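Local coordinates for protein esterase Rv0045c (Mycobacterium tuberculosis, PDB 6WYN) that hydrolyses carboxylic esters, preferring short straight alkyl chains of about four atoms, and probably serves ester or lipid metabolism, at residues T41-Q55 against D226-S238. Residues are numbered along the deposited sequence; the frame is centred on the assembly and turned at random. Where two conformers were deposited one is given.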
loop_
_atom_site.group_PDB
_atom_site.type_symbol
_atom_site.label_atom_id
_atom_site.label_comp_id
_atom_site.label_asym_id
_atom_site.label_seq_id
_atom_site.Cartn_x
_atom_site.Cartn_y
_atom_site.Cartn_z
ATOM N N THR A 41 -1.395 -7.148 22.991
ATOM C CA THR A 41 -0.435 -8.227 23.341
ATOM C C THR A 41 0.922 -7.560 23.639
ATOM O O THR A 41 1.085 -6.331 23.398
ATOM C CB THR A 41 -0.369 -9.297 22.230
ATOM O OG1 THR A 41 0.416 -8.804 21.140
ATOM C CG2 THR A 41 -1.717 -9.724 21.685
ATOM N N GLY A 42 1.885 -8.318 24.151
ATOM C CA GLY A 42 3.268 -7.827 24.304
ATOM C C GLY A 42 4.086 -8.024 23.041
ATOM O O GLY A 42 5.253 -7.633 23.052
ATOM N N LEU A 43 3.489 -8.590 21.984
ATOM C CA LEU A 43 4.231 -9.152 20.828
ATOM C C LEU A 43 4.873 -8.018 20.033
ATOM O O LEU A 43 4.220 -7.016 19.761
ATOM C CB LEU A 43 3.286 -9.967 19.951
ATOM C CG LEU A 43 3.902 -11.231 19.387
ATOM C CD1 LEU A 43 4.547 -12.066 20.493
ATOM C CD2 LEU A 43 2.852 -12.042 18.646
ATOM N N ASP A 44 6.154 -8.167 19.753
ATOM C CA ASP A 44 6.955 -7.250 18.913
ATOM C C ASP A 44 6.405 -7.308 17.475
ATOM O O ASP A 44 5.897 -8.374 17.057
ATOM C CB ASP A 44 8.408 -7.684 19.025
ATOM C CG ASP A 44 9.274 -7.126 17.945
ATOM O OD1 ASP A 44 9.559 -5.937 18.053
ATOM O OD2 ASP A 44 9.619 -7.872 17.001
ATOM N N GLU A 45 6.572 -6.236 16.701
ATOM C CA GLU A 45 5.968 -6.120 15.360
ATOM C C GLU A 45 6.656 -7.065 14.366
ATOM O O GLU A 45 6.087 -7.294 13.289
ATOM C CB GLU A 45 5.943 -4.650 14.940
ATOM C CG GLU A 45 7.252 -4.072 14.464
ATOM C CD GLU A 45 7.057 -2.707 13.797
ATOM O OE1 GLU A 45 7.857 -1.771 14.092
ATOM O OE2 GLU A 45 6.092 -2.577 12.979
ATOM N N PHE A 46 7.831 -7.596 14.664
ATOM C CA PHE A 46 8.542 -8.554 13.779
ATOM C C PHE A 46 8.351 -10.016 14.259
ATOM O O PHE A 46 8.927 -10.915 13.653
ATOM C CB PHE A 46 10.004 -8.120 13.665
ATOM C CG PHE A 46 10.152 -6.687 13.221
ATOM C CD1 PHE A 46 9.540 -6.249 12.052
ATOM C CD2 PHE A 46 10.904 -5.781 13.964
ATOM C CE1 PHE A 46 9.616 -4.920 11.667
ATOM C CE2 PHE A 46 11.047 -4.466 13.542
ATOM C CZ PHE A 46 10.406 -4.051 12.401
ATOM N N ALA A 47 7.505 -10.277 15.236
ATOM C CA ALA A 47 7.379 -11.625 15.840
ATOM C C ALA A 47 6.724 -12.630 14.864
ATOM O O ALA A 47 6.888 -13.820 15.084
ATOM C CB ALA A 47 6.582 -11.520 17.114
ATOM N N LEU A 48 5.973 -12.209 13.841
ATOM C CA LEU A 48 5.240 -13.157 12.951
ATOM C C LEU A 48 5.938 -13.338 11.619
ATOM O O LEU A 48 5.295 -13.874 10.700
ATOM C CB LEU A 48 3.825 -12.634 12.742
ATOM C CG LEU A 48 3.042 -12.503 14.036
ATOM C CD1 LEU A 48 1.663 -11.939 13.764
ATOM C CD2 LEU A 48 2.966 -13.863 14.751
ATOM N N LEU A 49 7.190 -12.930 11.468
ATOM C CA LEU A 49 7.778 -12.919 10.101
ATOM C C LEU A 49 7.910 -14.354 9.534
ATOM O O LEU A 49 7.928 -14.475 8.287
ATOM C CB LEU A 49 9.113 -12.181 10.057
ATOM C CG LEU A 49 9.043 -10.654 10.190
ATOM C CD1 LEU A 49 10.459 -10.086 10.112
ATOM C CD2 LEU A 49 8.146 -10.044 9.117
ATOM N N ALA A 50 8.040 -15.385 10.381
ATOM C CA ALA A 50 8.142 -16.790 9.928
ATOM C C ALA A 50 6.870 -17.144 9.135
ATOM O O ALA A 50 7.014 -17.850 8.122
ATOM C CB ALA A 50 8.369 -17.714 11.102
ATOM N N GLU A 51 5.711 -16.626 9.553
ATOM C CA GLU A 51 4.408 -16.805 8.869
ATOM C C GLU A 51 4.502 -16.205 7.479
ATOM O O GLU A 51 4.045 -16.855 6.511
ATOM C CB GLU A 51 3.256 -16.198 9.668
ATOM C CG GLU A 51 3.014 -16.821 11.038
ATOM C CD GLU A 51 1.827 -16.233 11.801
ATOM O OE1 GLU A 51 1.586 -16.678 12.942
ATOM O OE2 GLU A 51 1.106 -15.361 11.258
ATOM N N ASN A 52 5.115 -15.028 7.334
ATOM C CA ASN A 52 5.289 -14.378 6.019
ATOM C C ASN A 52 6.235 -15.195 5.149
ATOM O O ASN A 52 5.924 -15.351 3.927
ATOM C CB ASN A 52 5.770 -12.929 6.107
ATOM C CG ASN A 52 4.831 -12.063 6.913
ATOM O OD1 ASN A 52 5.081 -11.866 8.100
ATOM N ND2 ASN A 52 3.725 -11.621 6.323
ATOM N N ALA A 53 7.345 -15.684 5.678
ATOM C CA ALA A 53 8.249 -16.554 4.881
ATOM C C ALA A 53 7.486 -17.815 4.378
ATOM O O ALA A 53 7.612 -18.130 3.225
ATOM C CB ALA A 53 9.478 -16.921 5.672
ATOM N N GLU A 54 6.704 -18.485 5.219
ATOM C CA GLU A 54 5.899 -19.681 4.836
ATOM C C GLU A 54 4.883 -19.282 3.734
ATOM O O GLU A 54 4.887 -19.891 2.662
ATOM C CB GLU A 54 5.289 -20.214 6.133
ATOM C CG GLU A 54 4.337 -21.393 6.000
ATOM C CD GLU A 54 3.535 -21.714 7.270
ATOM O OE1 GLU A 54 2.957 -22.840 7.352
ATOM O OE2 GLU A 54 3.460 -20.838 8.184
ATOM N N GLN A 55 4.114 -18.212 3.920
ATOM C CA GLN A 55 3.170 -17.722 2.873
ATOM C C GLN A 55 3.919 -17.447 1.569
ATOM O O GLN A 55 3.343 -17.696 0.502
ATOM C CB GLN A 55 2.373 -16.530 3.380
ATOM C CG GLN A 55 1.281 -16.072 2.438
ATOM C CD GLN A 55 0.496 -14.888 2.975
ATOM O OE1 GLN A 55 1.038 -13.869 3.437
ATOM N NE2 GLN A 55 -0.815 -14.972 2.848
ATOM N N ASP A 226 -7.740 -17.336 4.501
ATOM C CA ASP A 226 -7.120 -18.027 5.657
ATOM C C ASP A 226 -7.092 -17.079 6.852
ATOM O O ASP A 226 -6.556 -15.955 6.736
ATOM C CB ASP A 226 -5.749 -18.561 5.255
ATOM C CG ASP A 226 -5.092 -19.198 6.465
ATOM O OD1 ASP A 226 -4.471 -18.431 7.278
ATOM O OD2 ASP A 226 -5.249 -20.416 6.631
ATOM N N VAL A 227 -7.681 -17.486 7.965
ATOM C CA VAL A 227 -7.863 -16.611 9.137
ATOM C C VAL A 227 -6.510 -16.371 9.828
ATOM O O VAL A 227 -6.417 -15.405 10.531
ATOM C CB VAL A 227 -8.927 -17.182 10.076
ATOM C CG1 VAL A 227 -8.487 -18.513 10.671
ATOM C CG2 VAL A 227 -9.280 -16.222 11.167
ATOM N N LYS A 228 -5.472 -17.161 9.619
ATOM C CA LYS A 228 -4.171 -16.825 10.260
ATOM C C LYS A 228 -3.582 -15.632 9.482
ATOM O O LYS A 228 -3.107 -14.701 10.145
ATOM C CB LYS A 228 -3.274 -18.057 10.328
ATOM C CG LYS A 228 -1.949 -17.873 11.066
ATOM C CD LYS A 228 -1.062 -19.140 11.154
ATOM C CE LYS A 228 -0.139 -19.295 9.966
ATOM N NZ LYS A 228 1.040 -20.129 10.300
ATOM N N SER A 229 -3.718 -15.594 8.150
ATOM C CA SER A 229 -3.324 -14.410 7.341
ATOM C C SER A 229 -4.152 -13.192 7.758
ATOM O O SER A 229 -3.553 -12.123 7.966
ATOM C CB SER A 229 -3.430 -14.676 5.877
ATOM O OG SER A 229 -2.510 -15.686 5.523
ATOM N N LEU A 230 -5.474 -13.343 7.920
ATOM C CA LEU A 230 -6.326 -12.195 8.337
ATOM C C LEU A 230 -5.921 -11.676 9.725
ATOM O O LEU A 230 -5.875 -10.432 9.902
ATOM C CB LEU A 230 -7.799 -12.597 8.323
ATOM C CG LEU A 230 -8.383 -12.948 6.953
ATOM C CD1 LEU A 230 -9.871 -13.311 7.080
ATOM C CD2 LEU A 230 -8.184 -11.808 5.943
ATOM N N ARG A 231 -5.687 -12.582 10.670
ATOM C CA ARG A 231 -5.281 -12.270 12.071
ATOM C C ARG A 231 -3.970 -11.456 12.042
ATOM O O ARG A 231 -3.832 -10.488 12.799
ATOM C CB ARG A 231 -5.132 -13.601 12.822
ATOM C CG ARG A 231 -4.686 -13.479 14.269
ATOM C CD ARG A 231 -4.630 -14.799 15.044
ATOM N NE ARG A 231 -5.905 -15.528 14.995
ATOM C CZ ARG A 231 -6.949 -15.379 15.840
ATOM N NH1 ARG A 231 -6.896 -14.517 16.851
ATOM N NH2 ARG A 231 -8.049 -16.111 15.665
ATOM N N ARG A 232 -3.013 -11.887 11.216
ATOM C CA ARG A 232 -1.702 -11.188 11.116
ATOM C C ARG A 232 -1.950 -9.762 10.619
ATOM O O ARG A 232 -1.349 -8.824 11.180
ATOM C CB ARG A 232 -0.808 -11.960 10.143
ATOM C CG ARG A 232 0.575 -11.369 9.916
ATOM C CD ARG A 232 1.584 -12.473 9.668
ATOM N NE ARG A 232 1.715 -12.892 8.279
ATOM C CZ ARG A 232 1.129 -13.954 7.735
ATOM N NH1 ARG A 232 0.337 -14.726 8.460
ATOM N NH2 ARG A 232 1.331 -14.238 6.461
ATOM N N GLY A 233 -2.818 -9.613 9.616
ATOM C CA GLY A 233 -3.120 -8.289 9.050
ATOM C C GLY A 233 -3.744 -7.377 10.088
ATOM O O GLY A 233 -3.323 -6.175 10.196
ATOM N N VAL A 234 -4.685 -7.901 10.868
ATOM C CA VAL A 234 -5.367 -7.118 11.933
ATOM C C VAL A 234 -4.364 -6.749 13.049
ATOM O O VAL A 234 -4.365 -5.604 13.467
ATOM C CB VAL A 234 -6.585 -7.863 12.492
ATOM C CG1 VAL A 234 -7.163 -7.158 13.715
ATOM C CG2 VAL A 234 -7.672 -8.046 11.434
ATOM N N PHE A 235 -3.568 -7.693 13.537
ATOM C CA PHE A 235 -2.467 -7.411 14.490
ATOM C C PHE A 235 -1.664 -6.146 14.089
ATOM O O PHE A 235 -1.542 -5.187 14.873
ATOM C CB PHE A 235 -1.570 -8.634 14.537
ATOM C CG PHE A 235 -0.330 -8.424 15.349
ATOM C CD1 PHE A 235 -0.426 -8.085 16.690
ATOM C CD2 PHE A 235 0.918 -8.536 14.764
ATOM C CE1 PHE A 235 0.721 -7.889 17.446
ATOM C CE2 PHE A 235 2.064 -8.332 15.520
ATOM C CZ PHE A 235 1.960 -8.018 16.854
ATOM N N HIS A 236 -1.167 -6.083 12.861
ATOM C CA HIS A 236 -0.339 -4.943 12.361
ATOM C C HIS A 236 -1.182 -3.669 12.214
ATOM O O HIS A 236 -0.633 -2.566 12.314
ATOM C CB HIS A 236 0.323 -5.299 11.039
ATOM C CG HIS A 236 1.323 -6.374 11.175
ATOM N ND1 HIS A 236 2.216 -6.391 12.217
ATOM C CD2 HIS A 236 1.552 -7.473 10.416
ATOM C CE1 HIS A 236 3.020 -7.419 12.054
ATOM N NE2 HIS A 236 2.606 -8.138 10.991
ATOM N N ASN A 237 -2.477 -3.810 11.943
ATOM C CA ASN A 237 -3.316 -2.656 11.558
ATOM C C ASN A 237 -4.072 -2.114 12.765
ATOM O O ASN A 237 -4.904 -1.197 12.584
ATOM C CB ASN A 237 -4.275 -3.004 10.439
ATOM C CG ASN A 237 -4.456 -1.887 9.445
ATOM O OD1 ASN A 237 -3.666 -0.927 9.397
ATOM N ND2 ASN A 237 -5.463 -2.028 8.595
ATOM N N SER A 238 -3.809 -2.663 13.928
ATOM C CA SER A 238 -4.556 -2.348 15.165
ATOM C C SER A 238 -3.604 -2.154 16.365
ATOM O O SER A 238 -2.432 -2.564 16.272
ATOM C CB SER A 238 -5.597 -3.414 15.419
ATOM O OG SER A 238 -5.058 -4.584 15.984
HETATM O O HOH W 1 1.148 -22.675 9.376
#
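R232 reaches from helix 227-237 to helix 49-55, giving up more surface to the contact than any other residue. With chi1 at 180° the chain leaves its helix pointing away from the backbone N, and bends at chi2 and chi3 lay one guanidinium face against E51 CB, 3.4 Å from its plane. From there E51 runs extended, sliding past the arginine chain in the opposite direction, and its OE2 lies 3.0 Å from R232 NH1. The near-perpendicular carboxylate and guanidinium planes (81°) preclude a two-pronged pairing; the one hydrogen bond of this salt bridge, from NH1 to OE2, is bent and weak. Arginine suits the site: its aliphatic part lets R232 CD touch L48 CB at 3.8 Å, while its largely buried charge meets a carboxylate. Q55 OE1, hydrogen-bonded to T100, approaches R232 NH2 to 3.1 Å at the guanidinium edge.

Further out, K228 bends at chi3 and brings NZ to 3.3 Å from E54 OE2, a weak salt bridge seconded by a water that accepts from NZ and donates to E54 OE1. Long, flexible chains fit this exposed margin.

The loop ahead of helix 49-55 borders the F235 ring. L48 CD1 meets F235 CD2 at 3.6 Å, L43 CB packs against F235 CZ, and the carbonyl oxygens of L43 and D44 lie at the ring's edge, facing its weakly positive C-H groups. Similarly, E45 O is 3.3 Å from H236 CE1.

The axes of helices 49-55 and 227-237 approach to 11.2 Å, their N-to-C directions 136° apart. N52, R232 and H236 touch helix 99-105, and H236 stacks on H96. Segment 41-55 lies between helix 227-237 and main-sheet strand 73-78, which L49 meets at W78, while V234 packs helix 227-237 on helix 211-221.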